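PDB 6PXS: FAD dependent oxidoreductase from Chelativorans sp. BNC1, which probably oxidises iminodiacetate, an intermediate in the breakdown of the chelator EDTA, using bound FAD as its cofactor. Local coordinates for residues 211-220 with 320-331. Sequence-based numbering, arbitrary orientation.
Sequences LALLGLRHPV and VPQIAGLTIGNG
Asn330 ND2 is shared by two acceptors: it gives a hydrogen bond to His218 NE2 at 3.1 Å (N-H...N angle 153°) and a weak one to the carbonyl of Gly204. The amide nitrogen lies nearly in the imidazole plane, and amide and ring are turned only 23° apart. Asn330 OD1, the other end of the amide, accepts a weak bond from Gly331 N, so both ends of the group have partners. Val220 CG1 packs across the same amide, beside ND2. With CG anti to the backbone N (chi1 -163°), the His218 ring reaches from its loop to the sheet; Leu211 CD1 sits over the centre of one face, 3.6 Å above the plane, and Ile328 CG2 approaches CE1 obliquely at 3.6 Å. With an alanine in place of His218, Asn330 ND2 would probably lose one of its two acceptors, and Leu211 CD1 and Ile328 CG2 the ring they pack on. Strand 326-330 runs parallel to strand 198-201 in the sheet of the Rossmann-type FAD-binding fold, and 211-220 lies over one side of it as the link from helix 207-211 to strand 220-231. Gly331 begins a probable GxGxxG turn leading to the FAD-binding Gly333, and the nearest atoms of the Asn330 side chain and FAD are about 4 Å apart. Farther from the flavin nucleotide the contact is apolar: Leu211 CD1 meets Ile328 CD1 tip to tip at 3.7 Å, and Leu214 CD1 meets Leu326 CD2 likewise at 3.8 Å. Leu216 CD2 reaches Val320 CG1 at 3.8 Å and Ile323 CD1 at 4.2 Å, both on the type II turn from Val320 to Ile323.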
loop_
_atom_site.group_PDB
_atom_site.type_symbol
_atom_site.label_atom_id
_atom_site.label_comp_id
_atom_site.label_asym_id
_atom_site.label_seq_id
_atom_site.Cartn_x
_atom_site.Cartn_y
_atom_site.Cartn_z
ATOM N N LEU A 211 8.619 14.534 -27.847
ATOM C CA LEU A 211 8.435 14.890 -29.250
ATOM C C LEU A 211 8.774 16.354 -29.501
ATOM O O LEU A 211 9.198 16.709 -30.607
ATOM C CB LEU A 211 7.000 14.600 -29.691
ATOM C CG LEU A 211 6.589 13.129 -29.783
ATOM C CD1 LEU A 211 5.107 13.023 -30.111
ATOM C CD2 LEU A 211 7.423 12.385 -30.817
ATOM N N ALA A 212 8.598 17.213 -28.494
ATOM C CA ALA A 212 8.948 18.619 -28.649
ATOM C C ALA A 212 10.423 18.808 -28.969
ATOM O O ALA A 212 10.803 19.859 -29.493
ATOM C CB ALA A 212 8.589 19.397 -27.382
ATOM N N LEU A 213 11.261 17.813 -28.664
ATOM C CA LEU A 213 12.680 17.900 -28.985
ATOM C C LEU A 213 12.932 17.923 -30.487
ATOM O O LEU A 213 14.026 18.307 -30.913
ATOM C CB LEU A 213 13.427 16.725 -28.353
ATOM C CG LEU A 213 13.145 16.477 -26.869
ATOM C CD1 LEU A 213 13.956 15.300 -26.353
ATOM C CD2 LEU A 213 13.430 17.720 -26.050
ATOM N N LEU A 214 11.948 17.524 -31.293
ATOM C CA LEU A 214 12.081 17.475 -32.741
ATOM C C LEU A 214 11.360 18.629 -33.429
ATOM O O LEU A 214 11.101 18.559 -34.635
ATOM C CB LEU A 214 11.554 16.139 -33.266
ATOM C CG LEU A 214 12.053 14.894 -32.527
ATOM C CD1 LEU A 214 11.474 13.634 -33.151
ATOM C CD2 LEU A 214 13.570 14.834 -32.517
ATOM N N GLY A 215 11.028 19.685 -32.689
ATOM C CA GLY A 215 10.309 20.806 -33.255
ATOM C C GLY A 215 8.833 20.571 -33.473
ATOM O O GLY A 215 8.173 21.415 -34.089
ATOM N N LEU A 216 8.294 19.454 -32.991
ATOM C CA LEU A 216 6.882 19.155 -33.162
ATOM C C LEU A 216 6.050 19.851 -32.088
ATOM O O LEU A 216 6.541 20.208 -31.014
ATOM C CB LEU A 216 6.641 17.646 -33.104
ATOM C CG LEU A 216 7.375 16.802 -34.147
ATOM C CD1 LEU A 216 7.252 15.324 -33.817
ATOM C CD2 LEU A 216 6.837 17.083 -35.539
ATOM N N ARG A 217 4.771 20.045 -32.399
ATOM C CA ARG A 217 3.790 20.590 -31.465
ATOM C C ARG A 217 2.708 19.528 -31.292
ATOM O O ARG A 217 1.684 19.548 -31.980
ATOM C CB ARG A 217 3.215 21.914 -31.970
ATOM N N HIS A 218 2.943 18.601 -30.365
ATOM C CA HIS A 218 2.043 17.485 -30.098
ATOM C C HIS A 218 0.933 17.932 -29.151
ATOM O O HIS A 218 1.188 18.135 -27.958
ATOM C CB HIS A 218 2.832 16.319 -29.498
ATOM C CG HIS A 218 2.123 15.003 -29.564
ATOM N ND1 HIS A 218 1.642 14.475 -30.742
ATOM C CD2 HIS A 218 1.830 14.099 -28.599
ATOM C CE1 HIS A 218 1.075 13.306 -30.499
ATOM N NE2 HIS A 218 1.176 13.055 -29.206
ATOM N N PRO A 219 -0.310 18.098 -29.631
ATOM C CA PRO A 219 -1.381 18.631 -28.770
ATOM C C PRO A 219 -2.087 17.543 -27.961
ATOM O O PRO A 219 -3.295 17.319 -28.092
ATOM C CB PRO A 219 -2.313 19.293 -29.791
ATOM C CG PRO A 219 -2.210 18.408 -30.987
ATOM C CD PRO A 219 -0.794 17.859 -31.004
ATOM N N VAL A 220 -1.328 16.856 -27.111
ATOM C CA VAL A 220 -1.862 15.825 -26.225
ATOM C C VAL A 220 -1.324 16.096 -24.827
ATOM O O VAL A 220 -0.113 15.991 -24.591
ATOM C CB VAL A 220 -1.497 14.408 -26.687
ATOM C CG1 VAL A 220 -2.083 13.373 -25.732
ATOM C CG2 VAL A 220 -1.989 14.172 -28.106
ATOM N N VAL A 320 5.126 10.815 -39.269
ATOM C CA VAL A 320 5.301 12.249 -39.063
ATOM C C VAL A 320 5.736 12.877 -40.381
ATOM O O VAL A 320 6.740 12.446 -40.966
ATOM C CB VAL A 320 6.318 12.531 -37.947
ATOM C CG1 VAL A 320 6.524 14.032 -37.784
ATOM C CG2 VAL A 320 5.845 11.908 -36.645
ATOM N N PRO A 321 5.023 13.877 -40.893
ATOM C CA PRO A 321 5.464 14.522 -42.135
ATOM C C PRO A 321 6.832 15.167 -41.979
ATOM O O PRO A 321 7.148 15.752 -40.943
ATOM C CB PRO A 321 4.374 15.566 -42.400
ATOM C CG PRO A 321 3.193 15.094 -41.641
ATOM C CD PRO A 321 3.731 14.414 -40.429
ATOM N N GLN A 322 7.643 15.049 -43.028
ATOM C CA GLN A 322 8.966 15.644 -43.166
ATOM C C GLN A 322 10.003 15.011 -42.247
ATOM O O GLN A 322 11.151 15.473 -42.226
ATOM C CB GLN A 322 8.935 17.162 -42.931
ATOM C CG GLN A 322 7.830 17.851 -43.714
ATOM C CD GLN A 322 7.831 19.348 -43.516
ATOM O OE1 GLN A 322 8.873 19.948 -43.256
ATOM N NE2 GLN A 322 6.660 19.962 -43.631
ATOM N N ILE A 323 9.654 13.964 -41.502
ATOM C CA ILE A 323 10.584 13.271 -40.620
ATOM C C ILE A 323 10.515 11.787 -40.943
ATOM O O ILE A 323 9.441 11.179 -40.862
ATOM C CB ILE A 323 10.267 13.525 -39.139
ATOM C CG1 ILE A 323 10.312 15.029 -38.858
ATOM C CG2 ILE A 323 11.244 12.770 -38.247
ATOM C CD1 ILE A 323 10.191 15.393 -37.393
ATOM N N ALA A 324 11.654 11.207 -41.309
ATOM C CA ALA A 324 11.723 9.810 -41.702
ATOM C C ALA A 324 11.943 8.921 -40.486
ATOM O O ALA A 324 12.578 9.319 -39.505
ATOM C CB ALA A 324 12.847 9.590 -42.715
ATOM N N GLY A 325 11.406 7.706 -40.560
ATOM C CA GLY A 325 11.622 6.729 -39.512
ATOM C C GLY A 325 10.946 7.052 -38.199
ATOM O O GLY A 325 11.463 6.685 -37.139
ATOM N N LEU A 326 9.801 7.732 -38.237
ATOM C CA LEU A 326 9.074 8.090 -37.029
ATOM C C LEU A 326 7.586 7.871 -37.249
ATOM O O LEU A 326 7.045 8.220 -38.301
ATOM C CB LEU A 326 9.332 9.549 -36.627
ATOM C CG LEU A 326 8.603 10.040 -35.372
ATOM C CD1 LEU A 326 8.951 9.174 -34.172
ATOM C CD2 LEU A 326 8.936 11.499 -35.093
ATOM N N THR A 327 6.933 7.292 -36.244
ATOM C CA THR A 327 5.501 7.040 -36.274
ATOM C C THR A 327 4.940 7.312 -34.886
ATOM O O THR A 327 5.534 6.913 -33.881
ATOM C CB THR A 327 5.196 5.597 -36.701
ATOM O OG1 THR A 327 5.848 5.320 -37.947
ATOM C CG2 THR A 327 3.700 5.384 -36.857
ATOM N N ILE A 328 3.801 7.997 -34.834
ATOM C CA ILE A 328 3.214 8.445 -33.578
ATOM C C ILE A 328 1.827 7.839 -33.431
ATOM O O ILE A 328 1.044 7.813 -34.386
ATOM C CB ILE A 328 3.141 9.984 -33.502
ATOM C CG1 ILE A 328 4.543 10.582 -33.617
ATOM C CG2 ILE A 328 2.477 10.429 -32.202
ATOM C CD1 ILE A 328 4.563 12.096 -33.622
ATOM N N GLY A 329 1.535 7.350 -32.230
ATOM C CA GLY A 329 0.192 6.956 -31.863
ATOM C C GLY A 329 -0.158 7.486 -30.489
ATOM O O GLY A 329 0.487 7.126 -29.499
ATOM N N ASN A 330 -1.167 8.344 -30.409
ATOM C CA ASN A 330 -1.529 8.986 -29.150
ATOM C C ASN A 330 -2.884 9.659 -29.338
ATOM O O ASN A 330 -3.452 9.661 -30.433
ATOM C CB ASN A 330 -0.453 9.984 -28.714
ATOM C CG ASN A 330 -0.509 10.288 -27.235
ATOM O OD1 ASN A 330 -1.236 9.635 -26.486
ATOM N ND2 ASN A 330 0.267 11.275 -26.801
ATOM N N GLY A 331 -3.397 10.232 -28.253
ATOM C CA GLY A 331 -4.681 10.899 -28.288
ATOM C C GLY A 331 -5.865 9.997 -28.046
ATOM O O GLY A 331 -6.984 10.351 -28.436
#